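Local structure of Pgp2 (6XJ6) at residues Thr99-Leu104 and Gly114-His119. The protein probably trims peptidoglycan as an LD-carboxypeptidase of the YkuD family, and directs the helical cell shape of Campylobacter jejuni through a peptidoglycan-binding pocket on its NTF2 domain. Numbering follows the deposited sequence.
Sequences TTYPNL and GGIWIH
Thr99 grips the carbonyl oxygen of Ile116 with both its backbone and its side chain. Thr99 N donates to Ile116 O over 2.9 Å, lying in the carbonyl plane, while Thr99 OG1 donates to the same Ile116 O over 2.8 Å from a position tilted 35° out of that plane. A chi1 of 80° sets the hydroxyl between the threonine's own N and carbonyl carbon, from where it faces Ile116. The same hydroxyl oxygen accepts a weak but nearly straight ST-turn bond from Tyr101 N (3.4 Å), with which it also ties Tyr101 N loosely to the Thr99-Ile116 pair.

A water completes the polar seam. It accepts from Ile116 N at 3.0 Å and lies within donating distance and geometry of Thr99 O and Tyr101 O, bridging the two backbones beside the direct bonds.

Apolar packing rests on Tyr101 and Ile116, whose side chains meet at an angle, with Tyr101 CB 3.9 Å from Ile116 CG1. With its CG anti to the backbone N (chi1 179°), the tyrosine extends alongside Gly114, whose N lies at the CD2-CE2 edge of the Tyr101 ring, near its plane. Pro102, joined by a cis peptide bond, folds back to lay its CB 3.8 Å above the plane of the Tyr101 ring, over its centre; the phenol OH is hydrogen-bonded to Thr112 O.

The contact prolongs the antiparallel pairing of strands 97-98 and 117-119 in the three-stranded sheet of the L,D-transpeptidase catalytic domain. Strand 117-119 runs on to the predicted catalytic His119 and pairs on its other side with strand 137-138, just after the predicted nucleophile Cys136, whereas segment 99-104 passes strand 77-80 and enters helix 104-108, N-capped by Asn103.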
loop_
_atom_site.group_PDB
_atom_site.type_symbol
_atom_site.label_atom_id
_atom_site.label_comp_id
_atom_site.label_asym_id
_atom_site.label_seq_id
_atom_site.Cartn_x
_atom_site.Cartn_y
_atom_site.Cartn_z
ATOM N N THR A 99 -12.185 -0.598 -2.589
ATOM C CA THR A 99 -10.817 -0.425 -2.126
ATOM C C THR A 99 -10.769 -0.645 -0.622
ATOM O O THR A 99 -11.793 -0.630 0.067
ATOM C CB THR A 99 -10.254 0.970 -2.431
ATOM O OG1 THR A 99 -10.721 1.915 -1.452
ATOM C CG2 THR A 99 -10.610 1.451 -3.836
ATOM N N THR A 100 -9.553 -0.827 -0.104
ATOM C CA THR A 100 -9.349 -1.149 1.301
ATOM C C THR A 100 -9.231 0.079 2.206
ATOM O O THR A 100 -8.754 -0.052 3.339
ATOM C CB THR A 100 -8.118 -2.033 1.464
ATOM O OG1 THR A 100 -7.020 -1.428 0.775
ATOM C CG2 THR A 100 -8.386 -3.412 0.891
ATOM N N TYR A 101 -9.659 1.255 1.757
ATOM C CA TYR A 101 -9.661 2.404 2.657
ATOM C C TYR A 101 -10.605 2.139 3.831
ATOM O O TYR A 101 -11.757 1.729 3.616
ATOM C CB TYR A 101 -10.082 3.706 1.971
ATOM C CG TYR A 101 -10.091 4.843 2.973
ATOM C CD1 TYR A 101 -8.955 5.604 3.207
ATOM C CD2 TYR A 101 -11.217 5.110 3.734
ATOM C CE1 TYR A 101 -8.944 6.610 4.153
ATOM C CE2 TYR A 101 -11.212 6.112 4.684
ATOM C CZ TYR A 101 -10.073 6.863 4.882
ATOM O OH TYR A 101 -10.050 7.863 5.824
ATOM N N PRO A 102 -10.181 2.396 5.075
ATOM C CA PRO A 102 -8.876 2.880 5.529
ATOM C C PRO A 102 -7.897 1.738 5.732
ATOM O O PRO A 102 -8.262 0.683 6.257
ATOM C CB PRO A 102 -9.203 3.541 6.875
ATOM C CG PRO A 102 -10.341 2.751 7.392
ATOM C CD PRO A 102 -11.150 2.334 6.186
ATOM N N ASN A 103 -6.656 1.946 5.304
ATOM C CA ASN A 103 -5.618 0.961 5.550
ATOM C C ASN A 103 -5.060 1.150 6.960
ATOM O O ASN A 103 -5.514 1.999 7.735
ATOM C CB ASN A 103 -4.563 1.001 4.442
ATOM C CG ASN A 103 -3.738 2.278 4.441
ATOM O OD1 ASN A 103 -3.480 2.874 5.483
ATOM N ND2 ASN A 103 -3.292 2.688 3.260
ATOM N N LEU A 104 -4.078 0.326 7.314
ATOM C CA LEU A 104 -3.557 0.355 8.678
ATOM C C LEU A 104 -2.976 1.722 9.023
ATOM O O LEU A 104 -3.165 2.221 10.137
ATOM C CB LEU A 104 -2.502 -0.732 8.856
ATOM C CG LEU A 104 -1.835 -0.768 10.229
ATOM C CD1 LEU A 104 -2.827 -1.132 11.314
ATOM C CD2 LEU A 104 -0.670 -1.744 10.194
ATOM N N GLY A 114 -14.922 5.054 4.908
ATOM C CA GLY A 114 -14.987 3.779 4.231
ATOM C C GLY A 114 -15.824 3.923 2.980
ATOM O O GLY A 114 -16.131 5.033 2.547
ATOM N N GLY A 115 -16.187 2.780 2.411
ATOM C CA GLY A 115 -17.021 2.794 1.223
ATOM C C GLY A 115 -16.382 3.508 0.055
ATOM O O GLY A 115 -17.081 4.171 -0.728
ATOM N N ILE A 116 -15.064 3.386 -0.090
ATOM C CA ILE A 116 -14.342 3.974 -1.208
ATOM C C ILE A 116 -14.217 2.892 -2.270
ATOM O O ILE A 116 -13.422 1.952 -2.135
ATOM C CB ILE A 116 -12.971 4.515 -0.782
ATOM C CG1 ILE A 116 -13.124 5.570 0.319
ATOM C CG2 ILE A 116 -12.227 5.072 -1.983
ATOM C CD1 ILE A 116 -13.994 6.768 -0.053
ATOM N N TRP A 117 -15.021 3.023 -3.317
ATOM C CA TRP A 117 -15.152 2.031 -4.365
ATOM C C TRP A 117 -14.810 2.656 -5.706
ATOM O O TRP A 117 -14.798 3.879 -5.864
ATOM C CB TRP A 117 -16.606 1.546 -4.480
ATOM C CG TRP A 117 -17.203 0.975 -3.233
ATOM C CD1 TRP A 117 -16.552 0.593 -2.101
ATOM C CD2 TRP A 117 -18.588 0.695 -3.016
ATOM N NE1 TRP A 117 -17.454 0.105 -1.177
ATOM C CE2 TRP A 117 -18.711 0.154 -1.723
ATOM C CE3 TRP A 117 -19.740 0.861 -3.790
ATOM C CZ2 TRP A 117 -19.940 -0.214 -1.183
ATOM C CZ3 TRP A 117 -20.957 0.489 -3.256
ATOM C CH2 TRP A 117 -21.048 -0.047 -1.968
ATOM N N ILE A 118 -14.529 1.785 -6.671
ATOM C CA ILE A 118 -14.570 2.123 -8.084
ATOM C C ILE A 118 -15.881 1.569 -8.619
ATOM O O ILE A 118 -16.192 0.389 -8.412
ATOM C CB ILE A 118 -13.370 1.514 -8.829
ATOM C CG1 ILE A 118 -12.059 2.101 -8.293
ATOM C CG2 ILE A 118 -13.504 1.725 -10.347
ATOM C CD1 ILE A 118 -10.793 1.431 -8.857
ATOM N N HIS A 119 -16.664 2.412 -9.283
ATOM C CA HIS A 119 -17.965 1.978 -9.774
ATOM C C HIS A 119 -18.320 2.805 -11.003
ATOM O O HIS A 119 -17.468 3.485 -11.585
ATOM C CB HIS A 119 -19.016 2.015 -8.651
ATOM C CG HIS A 119 -19.238 3.370 -8.051
ATOM N ND1 HIS A 119 -19.734 4.435 -8.769
ATOM C CD2 HIS A 119 -19.047 3.822 -6.789
ATOM C CE1 HIS A 119 -19.838 5.488 -7.974
ATOM N NE2 HIS A 119 -19.430 5.143 -6.767
HETATM O O HOH W 1 -13.144 1.603 1.274
#